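Local coordinates for CELL WALL surface anchor family protein (Streptococcus pneumoniae, PDB 2X9X) that forms the repeating backbone subunit of the pneumococcal pilus, a surface fibre probably involved in cell adhesion, at residues Phe283-Ala288 with Gly388-Glu393. The protein carries 1 engineered substitution. Numbering follows the deposited sequence.
Sequences FVIANA and GTYYLE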
loop_
_atom_site.group_PDB
_atom_site.type_symbol
_atom_site.label_atom_id
_atom_site.label_comp_id
_atom_site.label_asym_id
_atom_site.label_seq_id
_atom_site.Cartn_x
_atom_site.Cartn_y
_atom_site.Cartn_z
ATOM N N PHE A 283 -0.947 22.385 17.074
ATOM C CA PHE A 283 -1.099 21.256 17.987
ATOM C C PHE A 283 -0.010 20.204 17.821
ATOM O O PHE A 283 0.553 20.031 16.737
ATOM C CB PHE A 283 -2.437 20.555 17.745
ATOM C CG PHE A 283 -3.626 21.431 17.950
ATOM C CD1 PHE A 283 -4.281 21.456 19.171
ATOM C CD2 PHE A 283 -4.096 22.232 16.922
ATOM C CE1 PHE A 283 -5.384 22.268 19.366
ATOM C CE2 PHE A 283 -5.197 23.050 17.111
ATOM C CZ PHE A 283 -5.843 23.065 18.334
ATOM N N VAL A 284 0.260 19.487 18.906
ATOM C CA VAL A 284 1.047 18.266 18.842
ATOM C C VAL A 284 0.199 17.113 19.372
ATOM O O VAL A 284 -0.892 17.333 19.912
ATOM C CB VAL A 284 2.366 18.377 19.638
ATOM C CG1 VAL A 284 3.260 19.458 19.024
ATOM C CG2 VAL A 284 2.085 18.664 21.110
ATOM N N ILE A 285 0.686 15.891 19.201
ATOM C CA ILE A 285 -0.048 14.710 19.639
ATOM C C ILE A 285 0.702 13.951 20.732
ATOM O O ILE A 285 1.884 13.630 20.584
ATOM C CB ILE A 285 -0.340 13.770 18.453
ATOM C CG1 ILE A 285 -1.281 14.458 17.461
ATOM C CG2 ILE A 285 -0.947 12.464 18.945
ATOM C CD1 ILE A 285 -1.423 13.731 16.138
ATOM N N ALA A 286 0.009 13.679 21.838
ATOM C CA ALA A 286 0.597 12.943 22.952
ATOM C C ALA A 286 -0.062 11.576 23.108
ATOM O O ALA A 286 -1.195 11.369 22.658
ATOM C CB ALA A 286 0.477 13.743 24.244
ATOM N N ASN A 287 0.648 10.648 23.745
ATOM C CA ASN A 287 0.132 9.296 23.950
ATOM C C ASN A 287 -0.452 9.088 25.350
ATOM O O ASN A 287 -0.718 7.959 25.759
ATOM C CB ASN A 287 1.204 8.240 23.632
ATOM C CG ASN A 287 2.427 8.339 24.535
ATOM O OD1 ASN A 287 2.428 9.061 25.531
ATOM N ND2 ASN A 287 3.476 7.602 24.185
ATOM N N ALA A 288 -0.662 10.184 26.074
ATOM C CA ALA A 288 -1.223 10.124 27.422
ATOM C C ALA A 288 -1.991 11.403 27.732
ATOM O O ALA A 288 -1.789 12.427 27.069
ATOM C CB ALA A 288 -0.122 9.897 28.449
ATOM N N GLY A 388 -5.825 3.624 18.416
ATOM C CA GLY A 388 -5.589 3.872 19.824
ATOM C C GLY A 388 -6.207 5.155 20.331
ATOM O O GLY A 388 -6.885 5.875 19.588
ATOM N N THR A 389 -5.971 5.434 21.607
ATOM C CA THR A 389 -6.449 6.658 22.230
ATOM C C THR A 389 -5.296 7.637 22.364
ATOM O O THR A 389 -4.307 7.358 23.046
ATOM C CB THR A 389 -7.041 6.386 23.620
ATOM O OG1 THR A 389 -8.073 5.398 23.510
ATOM C CG2 THR A 389 -7.613 7.661 24.211
ATOM N N TYR A 390 -5.420 8.780 21.697
ATOM C CA TYR A 390 -4.371 9.787 21.714
ATOM C C TYR A 390 -4.925 11.099 22.240
ATOM O O TYR A 390 -6.132 11.227 22.464
ATOM C CB TYR A 390 -3.779 9.977 20.312
ATOM C CG TYR A 390 -3.276 8.698 19.684
ATOM C CD1 TYR A 390 -2.046 8.157 20.046
ATOM C CD2 TYR A 390 -4.027 8.032 18.727
ATOM C CE1 TYR A 390 -1.583 6.985 19.469
ATOM C CE2 TYR A 390 -3.570 6.863 18.146
ATOM C CZ TYR A 390 -2.352 6.345 18.518
ATOM O OH TYR A 390 -1.909 5.184 17.926
ATOM N N TYR A 391 -4.043 12.073 22.434
ATOM C CA TYR A 391 -4.438 13.350 23.021
ATOM C C TYR A 391 -3.798 14.540 22.313
ATOM O O TYR A 391 -2.577 14.620 22.203
ATOM C CB TYR A 391 -4.070 13.375 24.506
ATOM C CG TYR A 391 -4.750 12.291 25.308
ATOM C CD1 TYR A 391 -5.922 12.549 26.006
ATOM C CD2 TYR A 391 -4.231 11.005 25.350
ATOM C CE1 TYR A 391 -6.552 11.558 26.734
ATOM C CE2 TYR A 391 -4.854 10.005 26.077
ATOM C CZ TYR A 391 -6.014 10.289 26.766
ATOM O OH TYR A 391 -6.639 9.299 27.492
ATOM N N LEU A 392 -4.625 15.461 21.827
ATOM C CA LEU A 392 -4.110 16.697 21.251
ATOM C C LEU A 392 -3.646 17.631 22.356
ATOM O O LEU A 392 -4.312 17.767 23.385
ATOM C CB LEU A 392 -5.196 17.429 20.467
ATOM C CG LEU A 392 -5.556 17.072 19.033
ATOM C CD1 LEU A 392 -6.612 18.070 18.547
ATOM C CD2 LEU A 392 -4.337 17.081 18.122
ATOM N N GLU A 393 -2.519 18.293 22.131
ATOM C CA GLU A 393 -2.100 19.387 22.994
ATOM C C GLU A 393 -1.878 20.646 22.165
ATOM O O GLU A 393 -1.066 20.652 21.236
ATOM C CB GLU A 393 -0.831 19.029 23.770
ATOM C CG GLU A 393 -0.386 20.129 24.720
ATOM C CD GLU A 393 0.808 19.742 25.569
ATOM O OE1 GLU A 393 0.830 18.611 26.103
ATOM O OE2 GLU A 393 1.720 20.580 25.716
HETATM O O HOH W 1 -3.639 6.062 25.517
HETATM O O HOH W 2 -1.695 6.281 23.073
#
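Strands 283-286 and 388-393 run antiparallel, the axes of these short segments coming within 4.7 Å, with 153° between their directions, as the two central strands of a four-stranded antiparallel sheet in the C-terminal part of the pilin, consistent with the Cna-B-like, prealbumin-type folds of this family. Val284 and Glu393 form one hydrogen-bonded pair, in which Val284 N to Glu393 O and Glu393 N to Val284 O both measure 2.9 Å. Ala286 and Tyr391 form the next, with Ala286 N to Tyr391 O at 2.8 Å and Tyr391 N to Ala286 O at 2.9 Å. Between them sits the non-hydrogen-bonded pair Ile285 and Leu392.

This register sorts the side chains onto two faces. On the face of Ile285 and Leu392, the CD2 methyl of Leu392 packs against Ile285 CG1 at 4.1 Å and also meets Phe283 CB, while Ile285 CG2, anti to the backbone N, reaches Tyr390 CB at 4.0 Å. The Phe283 ring stacks on Phe380, and Leu392 continues to Phe268 and Phe410, tying this face into apolar packing. On the other face Val284 and Glu393 lie side by side, Val284 CG2 against Glu393 CB; the extended Glu393 chain carries its carboxylate onward to salt bridges with Arg407 and Lys364. Where strand 283-286 gives way to loop, two waters lie between the segments, each close to Thr389 O and, by a weak contact, to Asn287 O. Nearby, the Tyr391 ring packs against the backbone of Ala288, with Tyr391 CD2 3.3 Å from Ala288 C.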